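Local atomic coordinates of poly-beta-1,6-N-acetyl-D-glucosamine export protein (Escherichia coli, PDB entry 4Y25), a protein that exports the biofilm adhesin poly-beta-1,6-N-acetyl-D-glucosamine across the outer membrane through the C-terminal beta-barrel domain described here. Residues A83-R88 with P96-S101; N130-N135 with T158-S163; Q165-S170 with Y193-E198. All coordinates share one frame; numbering follows the deposited sequence.

All three contacts join neighbouring strands of one closed, 16-stranded antiparallel barrel, and they follow one another along the chain without interleaving. Contact 1 pairs strand 79-89 with 94-105, contact 2 lies where strands 134-144 and 149-160 meet their loops, and contact 3 pairs 165-179 with 183-195. The centres of contacts 1 and 2 are about 16 Å apart, those of contacts 1 and 3 about 23 Å. Contacts 2 and 3, about 13 Å apart between centres, touch directly because strands 149-160 and 165-179 are adjacent: Thr158 N lies 2.7 Å from Arg166 O, probably a hydrogen bond. Together they illustrate how hairpin after hairpin builds the wall of an export porin.

Contact 1: A83-R88 with P96-S101; sequences AEYAER and PGARLS
In the beta hairpin that pairs strand 79-89 with strand 94-105 of the membrane barrel, Glu84 and Arg99 face each other as an antiparallel hydrogen-bonded pair. Arg99 N donates to Glu84 O (2.5 Å), and Ala86 N donates to Gly97 O at 2.5 Å; the return bonds, Glu84 N to Arg99 O and Gly97 N to Ala86 O, are weak. On the face they share, the extended chain of Glu84 brings OE1 to the edge of the Arg99 guanidinium, 2.6 Å from Arg99 NE. The bend of Arg99 at chi3 (61°) turns its head to this oxygen, with carboxylate and guanidinium planes 80° apart. The salt bridge is shared, because Arg99 NH2 also pairs with Glu82.

The other side is largely apolar, with Glu87 at one end. Gly97 O sits over one face of the Tyr85 ring, which leans over strand 94-105, and the small Ala98 CB approaches obliquely, 3.9 Å from Tyr85 CD1. Pro96 lies alongside the tyrosine, its CB 3.9 Å from Tyr85 CZ, while Leu100 CD1 reaches Ala83 CB at 4.1 Å. An ion pair on one side and largely apolar groups on the other are consistent with a barrel wall meeting water and lipid.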
loop_
_atom_site.group_PDB
_atom_site.type_symbol
_atom_site.label_atom_id
_atom_site.label_comp_id
_atom_site.label_asym_id
_atom_site.label_seq_id
_atom_site.Cartn_x
_atom_site.Cartn_y
_atom_site.Cartn_z
ATOM N N ALA A 83 8.266 -2.474 15.560
ATOM C CA ALA A 83 9.511 -1.866 15.120
ATOM C C ALA A 83 10.200 -2.839 14.177
ATOM O O ALA A 83 9.972 -4.046 14.251
ATOM C CB ALA A 83 10.401 -1.530 16.305
ATOM N N GLU A 84 11.041 -2.321 13.292
ATOM C CA GLU A 84 11.672 -3.153 12.277
ATOM C C GLU A 84 12.952 -2.521 11.755
ATOM O O GLU A 84 12.964 -1.351 11.391
ATOM C CB GLU A 84 10.703 -3.394 11.116
ATOM C CG GLU A 84 11.354 -3.968 9.864
ATOM C CD GLU A 84 10.481 -3.824 8.632
ATOM O OE1 GLU A 84 9.690 -2.858 8.574
ATOM O OE2 GLU A 84 10.585 -4.672 7.721
ATOM N N TYR A 85 14.029 -3.299 11.720
ATOM C CA TYR A 85 15.269 -2.844 11.101
ATOM C C TYR A 85 15.578 -3.720 9.890
ATOM O O TYR A 85 15.352 -4.929 9.910
ATOM C CB TYR A 85 16.427 -2.870 12.107
ATOM C CG TYR A 85 17.619 -2.015 11.714
ATOM C CD1 TYR A 85 17.967 -0.904 12.469
ATOM C CD2 TYR A 85 18.411 -2.330 10.615
ATOM C CE1 TYR A 85 19.047 -0.118 12.127
ATOM C CE2 TYR A 85 19.495 -1.547 10.264
ATOM C CZ TYR A 85 19.807 -0.443 11.030
ATOM O OH TYR A 85 20.883 0.346 10.710
ATOM N N ALA A 86 16.084 -3.098 8.831
ATOM C CA ALA A 86 16.429 -3.816 7.613
ATOM C C ALA A 86 17.792 -3.397 7.074
ATOM O O ALA A 86 18.302 -2.329 7.409
ATOM C CB ALA A 86 15.360 -3.596 6.556
ATOM N N GLU A 87 18.378 -4.248 6.240
ATOM C CA GLU A 87 19.600 -3.906 5.523
ATOM C C GLU A 87 19.327 -3.948 4.023
ATOM O O GLU A 87 18.817 -4.942 3.507
ATOM C CB GLU A 87 20.738 -4.859 5.892
ATOM C CG GLU A 87 22.115 -4.214 5.882
ATOM C CD GLU A 87 22.159 -2.925 6.684
ATOM O OE1 GLU A 87 21.774 -2.945 7.873
ATOM O OE2 GLU A 87 22.580 -1.890 6.124
ATOM N N ARG A 88 19.655 -2.864 3.330
ATOM C CA ARG A 88 19.404 -2.773 1.896
ATOM C C ARG A 88 20.710 -2.744 1.112
ATOM O O ARG A 88 21.630 -1.996 1.441
ATOM C CB ARG A 88 18.562 -1.535 1.576
ATOM C CG ARG A 88 17.951 -1.549 0.183
ATOM C CD ARG A 88 16.481 -1.148 0.207
ATOM N NE ARG A 88 16.279 0.296 0.209
ATOM C CZ ARG A 88 15.083 0.878 0.209
ATOM N NH1 ARG A 88 13.980 0.139 0.215
ATOM N NH2 ARG A 88 14.987 2.201 0.210
ATOM N N PRO A 96 21.690 1.219 5.709
ATOM C CA PRO A 96 20.808 0.814 6.807
ATOM C C PRO A 96 19.363 1.293 6.670
ATOM O O PRO A 96 19.097 2.281 5.988
ATOM C CB PRO A 96 21.467 1.463 8.019
ATOM C CG PRO A 96 22.093 2.683 7.477
ATOM C CD PRO A 96 22.606 2.298 6.119
ATOM N N GLY A 97 18.447 0.595 7.334
ATOM C CA GLY A 97 17.039 0.940 7.278
ATOM C C GLY A 97 16.235 0.477 8.483
ATOM O O GLY A 97 16.461 -0.607 9.010
ATOM N N ALA A 98 15.282 1.301 8.911
ATOM C CA ALA A 98 14.452 0.976 10.068
ATOM C C ALA A 98 13.030 1.522 9.938
ATOM O O ALA A 98 12.801 2.552 9.305
ATOM C CB ALA A 98 15.098 1.502 11.341
ATOM N N ARG A 99 12.075 0.832 10.551
ATOM C CA ARG A 99 10.692 1.291 10.536
ATOM C C ARG A 99 10.041 1.205 11.914
ATOM O O ARG A 99 10.193 0.215 12.630
ATOM C CB ARG A 99 9.874 0.490 9.522
ATOM C CG ARG A 99 8.413 0.899 9.452
ATOM C CD ARG A 99 7.699 0.214 8.301
ATOM N NE ARG A 99 7.722 -1.238 8.438
ATOM C CZ ARG A 99 6.890 -1.927 9.211
ATOM N NH1 ARG A 99 5.966 -1.296 9.923
ATOM N NH2 ARG A 99 6.981 -3.248 9.276
ATOM N N LEU A 100 9.324 2.261 12.283
ATOM C CA LEU A 100 8.543 2.274 13.513
ATOM C C LEU A 100 7.120 2.707 13.197
ATOM O O LEU A 100 6.905 3.751 12.583
ATOM C CB LEU A 100 9.167 3.204 14.552
ATOM C CG LEU A 100 8.374 3.341 15.852
ATOM C CD1 LEU A 100 8.278 2.002 16.572
ATOM C CD2 LEU A 100 8.990 4.400 16.758
ATOM N N SER A 101 6.148 1.902 13.610
ATOM C CA SER A 101 4.758 2.188 13.285
ATOM C C SER A 101 3.797 1.633 14.324
ATOM O O SER A 101 4.138 0.722 15.083
ATOM C CB SER A 101 4.409 1.621 11.908
ATOM O OG SER A 101 4.684 0.234 11.845
#

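Contact 2: N130-N135 with T158-S163; sequences NGVTGN and TDFSDS
Thr133 and Ser161 are tied by two hydrogen bonds just beyond the regular pairing of strands 134-144 and 149-160. Thr133 N donates to Ser161 OG (2.6 Å, 160°), and Ser161 N returns a weak bond to Thr133 O. Ser161 can accept from this backbone because chi1 of 66° sets OG between its own N and carbonyl carbon, aimed at the facing segment, 130-135; serine suits the place, being short enough to bring a hydroxyl close to the main chain. Two residues on, the regular pattern takes over: Asn135 N donates to Asp159 O (3.1 Å), and Asp159 N to Asn135 O (2.9 Å).

Carbon-to-oxygen contacts fill in between these bonds. Gly134 CA approaches Asp159 O, and Phe160 CA approaches Thr133 O, both at 3.3 Å, around the non-hydrogen-bonded pair Gly134-Phe160.

The apolar part rests on Val132 and Phe160. A chi1 of 170° at Val132 swings CG1 opposite the main-chain N, and this methyl meets the edge of the phenylalanine ring, 3.5 Å from Phe160 CD2. Phe160 also meets the ring of Tyr203, nearly parallel to it, and Tyr203 OH is hydrogen-bonded to Asp162 OD2, which ties the turn after Phe160 to the loop that carries Tyr203. This is the open end of a barrel hairpin, where regular pairing gives way to one side-chain-to-backbone bond and a weak backbone bond, probably on the extracellular side.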
loop_
_atom_site.group_PDB
_atom_site.type_symbol
_atom_site.label_atom_id
_atom_site.label_comp_id
_atom_site.label_asym_id
_atom_site.label_seq_id
_atom_site.Cartn_x
_atom_site.Cartn_y
_atom_site.Cartn_z
ATOM N N ASN A 130 20.769 7.357 -8.656
ATOM C CA ASN A 130 21.749 8.378 -8.360
ATOM C C ASN A 130 21.952 8.397 -6.849
ATOM O O ASN A 130 22.545 9.317 -6.286
ATOM C CB ASN A 130 21.259 9.717 -8.898
ATOM C CG ASN A 130 20.790 9.614 -10.341
ATOM O OD1 ASN A 130 21.530 9.158 -11.213
ATOM N ND2 ASN A 130 19.540 9.987 -10.587
ATOM N N GLY A 131 21.429 7.359 -6.204
ATOM C CA GLY A 131 21.553 7.174 -4.770
ATOM C C GLY A 131 20.705 8.104 -3.921
ATOM O O GLY A 131 21.189 8.631 -2.923
ATOM N N VAL A 132 19.445 8.305 -4.299
ATOM C CA VAL A 132 18.570 9.181 -3.527
ATOM C C VAL A 132 17.980 8.463 -2.315
ATOM O O VAL A 132 17.177 7.536 -2.440
ATOM C CB VAL A 132 17.427 9.754 -4.384
ATOM C CG1 VAL A 132 16.400 10.446 -3.500
ATOM C CG2 VAL A 132 17.981 10.736 -5.404
ATOM N N THR A 133 18.400 8.917 -1.139
ATOM C CA THR A 133 17.968 8.361 0.135
ATOM C C THR A 133 16.800 9.180 0.687
ATOM O O THR A 133 16.734 10.390 0.470
ATOM C CB THR A 133 19.141 8.343 1.145
ATOM O OG1 THR A 133 20.196 7.516 0.639
ATOM C CG2 THR A 133 18.705 7.824 2.507
ATOM N N GLY A 134 15.876 8.525 1.384
ATOM C CA GLY A 134 14.740 9.220 1.960
ATOM C C GLY A 134 14.280 8.698 3.309
ATOM O O GLY A 134 14.234 7.492 3.541
ATOM N N ASN A 135 13.943 9.623 4.204
ATOM C CA ASN A 135 13.331 9.287 5.487
ATOM C C ASN A 135 11.998 10.018 5.625
ATOM O O ASN A 135 11.860 11.148 5.157
ATOM C CB ASN A 135 14.262 9.642 6.648
ATOM C CG ASN A 135 15.625 8.989 6.526
ATOM O OD1 ASN A 135 15.767 7.923 5.924
ATOM N ND2 ASN A 135 16.639 9.624 7.104
ATOM N N THR A 158 8.167 13.676 3.563
ATOM C CA THR A 158 9.333 12.885 3.172
ATOM C C THR A 158 10.527 13.756 2.800
ATOM O O THR A 158 10.423 14.628 1.940
ATOM C CB THR A 158 9.018 11.961 1.975
ATOM O OG1 THR A 158 7.787 11.264 2.207
ATOM C CG2 THR A 158 10.139 10.956 1.771
ATOM N N ASP A 159 11.663 13.506 3.445
ATOM C CA ASP A 159 12.890 14.246 3.167
ATOM C C ASP A 159 13.855 13.424 2.317
ATOM O O ASP A 159 14.343 12.382 2.753
ATOM C CB ASP A 159 13.569 14.664 4.472
ATOM C CG ASP A 159 14.118 16.075 4.419
ATOM O OD1 ASP A 159 13.570 16.903 3.659
ATOM O OD2 ASP A 159 15.102 16.354 5.136
ATOM N N PHE A 160 14.125 13.899 1.103
ATOM C CA PHE A 160 15.019 13.208 0.177
ATOM C C PHE A 160 16.465 13.634 0.412
ATOM O O PHE A 160 16.720 14.705 0.961
ATOM C CB PHE A 160 14.625 13.492 -1.277
ATOM C CG PHE A 160 13.326 12.859 -1.706
ATOM C CD1 PHE A 160 12.136 13.163 -1.063
ATOM C CD2 PHE A 160 13.293 11.984 -2.780
ATOM C CE1 PHE A 160 10.946 12.588 -1.467
ATOM C CE2 PHE A 160 12.105 11.408 -3.190
ATOM C CZ PHE A 160 10.931 11.710 -2.532
ATOM N N SER A 161 17.414 12.808 -0.021
ATOM C CA SER A 161 18.830 13.118 0.157
ATOM C C SER A 161 19.335 14.113 -0.889
ATOM O O SER A 161 20.541 14.322 -1.024
ATOM C CB SER A 161 19.674 11.843 0.108
ATOM O OG SER A 161 19.641 11.255 -1.181
ATOM N N ASP A 162 18.411 14.721 -1.627
ATOM C CA ASP A 162 18.763 15.751 -2.599
ATOM C C ASP A 162 17.982 17.037 -2.325
ATOM O O ASP A 162 17.578 17.741 -3.253
ATOM C CB ASP A 162 18.518 15.254 -4.030
ATOM C CG ASP A 162 17.043 15.065 -4.352
ATOM O OD1 ASP A 162 16.224 14.998 -3.414
ATOM O OD2 ASP A 162 16.704 14.976 -5.551
ATOM N N SER A 163 17.764 17.308 -1.038
ATOM C CA SER A 163 17.123 18.532 -0.547
ATOM C C SER A 163 15.620 18.609 -0.824
ATOM O O SER A 163 14.944 19.506 -0.321
ATOM C CB SER A 163 17.814 19.772 -1.131
ATOM O OG SER A 163 17.149 20.959 -0.735
#

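Contact 3: Q165-S170 with Y193-E198; sequences QRHEVS and YEQNTE
Arg166 is met by two residues of 193-198, Asn196 at an edge of its guanidinium and Glu194 over a face. Arg166 NE points almost straight at Asn196 OD1 (2.8 Å, 176°), using a lone pair in the amide's carbonyl plane. Glu194 OE2 lies 3.0 Å from Arg166 NE but well above the guanidinium plane, so this salt bridge works through charge without a directed N-H. The extended Arg166 chain, bent only near its end at chi3 (-60°), runs alongside Asn196.

The amide of Asn196 couples the two partners: its ND2 donates to Glu194 OE2 (3.0 Å) and also to Pro206 O, while Asn164 ND2 donates to its OD1. Arg166 NH2 is taken by Asn205 OD1. Beside Glu194, Glu168 extends in the same direction, and Tyr192 OH, hydrogen-bonded to Glu168 OE1 and Glu194 OE1, can donate to one at a time and may ease their like charges.

These side chains are carried by an antiparallel backbone, paired by His167 N to Gln195 O (3.0 Å) and by two bonds of 2.7 Å between Val169 N and Tyr193 O and between Tyr193 N and Val169 O. Where the pairing ends, Thr197 OG1 accepts from Gln165 N at 3.0 Å. Asparagine, acting as both donor and acceptor, suits a buried spot between arginine and glutamate; this network would leave the arginine's charge balanced and its head held against rotation.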
loop_
_atom_site.group_PDB
_atom_site.type_symbol
_atom_site.label_atom_id
_atom_site.label_comp_id
_atom_site.label_asym_id
_atom_site.label_seq_id
_atom_site.Cartn_x
_atom_site.Cartn_y
_atom_site.Cartn_z
ATOM N N GLN A 165 11.787 17.909 -0.405
ATOM C CA GLN A 165 10.848 17.421 0.593
ATOM C C GLN A 165 9.447 17.290 0.010
ATOM O O GLN A 165 8.891 18.239 -0.543
ATOM C CB GLN A 165 10.830 18.320 1.837
ATOM C CG GLN A 165 11.179 19.776 1.611
ATOM C CD GLN A 165 10.954 20.611 2.860
ATOM O OE1 GLN A 165 11.372 20.231 3.956
ATOM N NE2 GLN A 165 10.292 21.751 2.702
ATOM N N ARG A 166 8.892 16.092 0.144
ATOM C CA ARG A 166 7.570 15.778 -0.373
ATOM C C ARG A 166 6.541 15.701 0.746
ATOM O O ARG A 166 6.663 14.881 1.656
ATOM C CB ARG A 166 7.606 14.454 -1.137
ATOM C CG ARG A 166 6.258 13.995 -1.654
ATOM C CD ARG A 166 6.407 12.757 -2.517
ATOM N NE ARG A 166 7.267 13.003 -3.670
ATOM C CZ ARG A 166 7.613 12.075 -4.555
ATOM N NH1 ARG A 166 7.174 10.830 -4.417
ATOM N NH2 ARG A 166 8.399 12.390 -5.574
ATOM N N HIS A 167 5.530 16.560 0.679
ATOM C CA HIS A 167 4.421 16.492 1.620
ATOM C C HIS A 167 3.186 15.955 0.908
ATOM O O HIS A 167 2.597 16.634 0.071
ATOM C CB HIS A 167 4.131 17.865 2.236
ATOM C CG HIS A 167 5.357 18.677 2.514
ATOM N ND1 HIS A 167 5.979 19.441 1.549
ATOM C CD2 HIS A 167 6.080 18.846 3.648
ATOM C CE1 HIS A 167 7.028 20.046 2.076
ATOM N NE2 HIS A 167 7.113 19.701 3.349
ATOM N N GLU A 168 2.810 14.724 1.232
ATOM C CA GLU A 168 1.634 14.106 0.636
ATOM C C GLU A 168 0.461 14.137 1.607
ATOM O O GLU A 168 0.647 14.027 2.817
ATOM C CB GLU A 168 1.933 12.666 0.219
ATOM C CG GLU A 168 3.023 12.537 -0.829
ATOM C CD GLU A 168 3.335 11.092 -1.164
ATOM O OE1 GLU A 168 2.531 10.458 -1.879
ATOM O OE2 GLU A 168 4.386 10.591 -0.719
ATOM N N VAL A 169 -0.745 14.308 1.074
ATOM C CA VAL A 169 -1.964 14.247 1.877
ATOM C C VAL A 169 -3.034 13.466 1.119
ATOM O O VAL A 169 -3.207 13.649 -0.086
ATOM C CB VAL A 169 -2.515 15.651 2.222
ATOM C CG1 VAL A 169 -3.758 15.537 3.092
ATOM C CG2 VAL A 169 -1.463 16.496 2.919
ATOM N N SER A 170 -3.745 12.592 1.823
ATOM C CA SER A 170 -4.823 11.832 1.206
ATOM C C SER A 170 -6.072 11.858 2.075
ATOM O O SER A 170 -5.991 11.963 3.298
ATOM C CB SER A 170 -4.392 10.386 0.951
ATOM O OG SER A 170 -4.099 9.721 2.165
ATOM N N TYR A 193 -3.190 14.812 -2.498
ATOM C CA TYR A 193 -2.409 16.027 -2.690
ATOM C C TYR A 193 -0.926 15.726 -2.500
ATOM O O TYR A 193 -0.539 15.064 -1.539
ATOM C CB TYR A 193 -2.872 17.115 -1.717
ATOM C CG TYR A 193 -2.114 18.423 -1.809
ATOM C CD1 TYR A 193 -2.371 19.331 -2.828
ATOM C CD2 TYR A 193 -1.154 18.759 -0.863
ATOM C CE1 TYR A 193 -1.685 20.532 -2.909
ATOM C CE2 TYR A 193 -0.463 19.954 -0.934
ATOM C CZ TYR A 193 -0.731 20.837 -1.957
ATOM O OH TYR A 193 -0.043 22.027 -2.027
ATOM N N GLU A 194 -0.101 16.202 -3.427
ATOM C CA GLU A 194 1.343 16.009 -3.344
ATOM C C GLU A 194 2.093 17.274 -3.748
ATOM O O GLU A 194 1.818 17.863 -4.794
ATOM C CB GLU A 194 1.790 14.838 -4.224
ATOM C CG GLU A 194 3.303 14.645 -4.276
ATOM C CD GLU A 194 3.733 13.591 -5.282
ATOM O OE1 GLU A 194 2.853 12.908 -5.850
ATOM O OE2 GLU A 194 4.955 13.448 -5.509
ATOM N N GLN A 195 3.040 17.686 -2.912
ATOM C CA GLN A 195 3.853 18.861 -3.198
ATOM C C GLN A 195 5.334 18.560 -2.990
ATOM O O GLN A 195 5.720 17.953 -1.992
ATOM C CB GLN A 195 3.414 20.041 -2.326
ATOM C CG GLN A 195 4.434 21.165 -2.210
ATOM C CD GLN A 195 5.033 21.263 -0.820
ATOM O OE1 GLN A 195 4.505 20.694 0.135
ATOM N NE2 GLN A 195 6.142 21.985 -0.702
ATOM N N ASN A 196 6.159 18.976 -3.946
ATOM C CA ASN A 196 7.602 18.784 -3.855
ATOM C C ASN A 196 8.348 20.110 -3.949
ATOM O O ASN A 196 7.726 21.172 -3.999
ATOM C CB ASN A 196 8.082 17.830 -4.946
ATOM C CG ASN A 196 7.585 16.416 -4.739
ATOM O OD1 ASN A 196 8.158 15.652 -3.964
ATOM N ND2 ASN A 196 6.514 16.055 -5.439
ATOM N N THR A 197 9.677 20.056 -3.974
ATOM C CA THR A 197 10.471 21.282 -3.984
ATOM C C THR A 197 11.550 21.308 -5.070
ATOM O O THR A 197 11.668 22.297 -5.794
ATOM C CB THR A 197 11.141 21.528 -2.614
ATOM O OG1 THR A 197 11.841 20.350 -2.197
ATOM C CG2 THR A 197 10.094 21.879 -1.569
ATOM N N GLU A 198 12.336 20.241 -5.185
ATOM C CA GLU A 198 13.405 20.205 -6.185
ATOM C C GLU A 198 12.813 20.189 -7.596
ATOM O O GLU A 198 11.923 19.394 -7.892
ATOM C CB GLU A 198 14.316 18.994 -5.965
ATOM C CG GLU A 198 15.680 19.113 -6.637
ATOM C CD GLU A 198 16.614 20.071 -5.915
ATOM O OE1 GLU A 198 16.272 20.522 -4.801
ATOM O OE2 GLU A 198 17.694 20.375 -6.465
#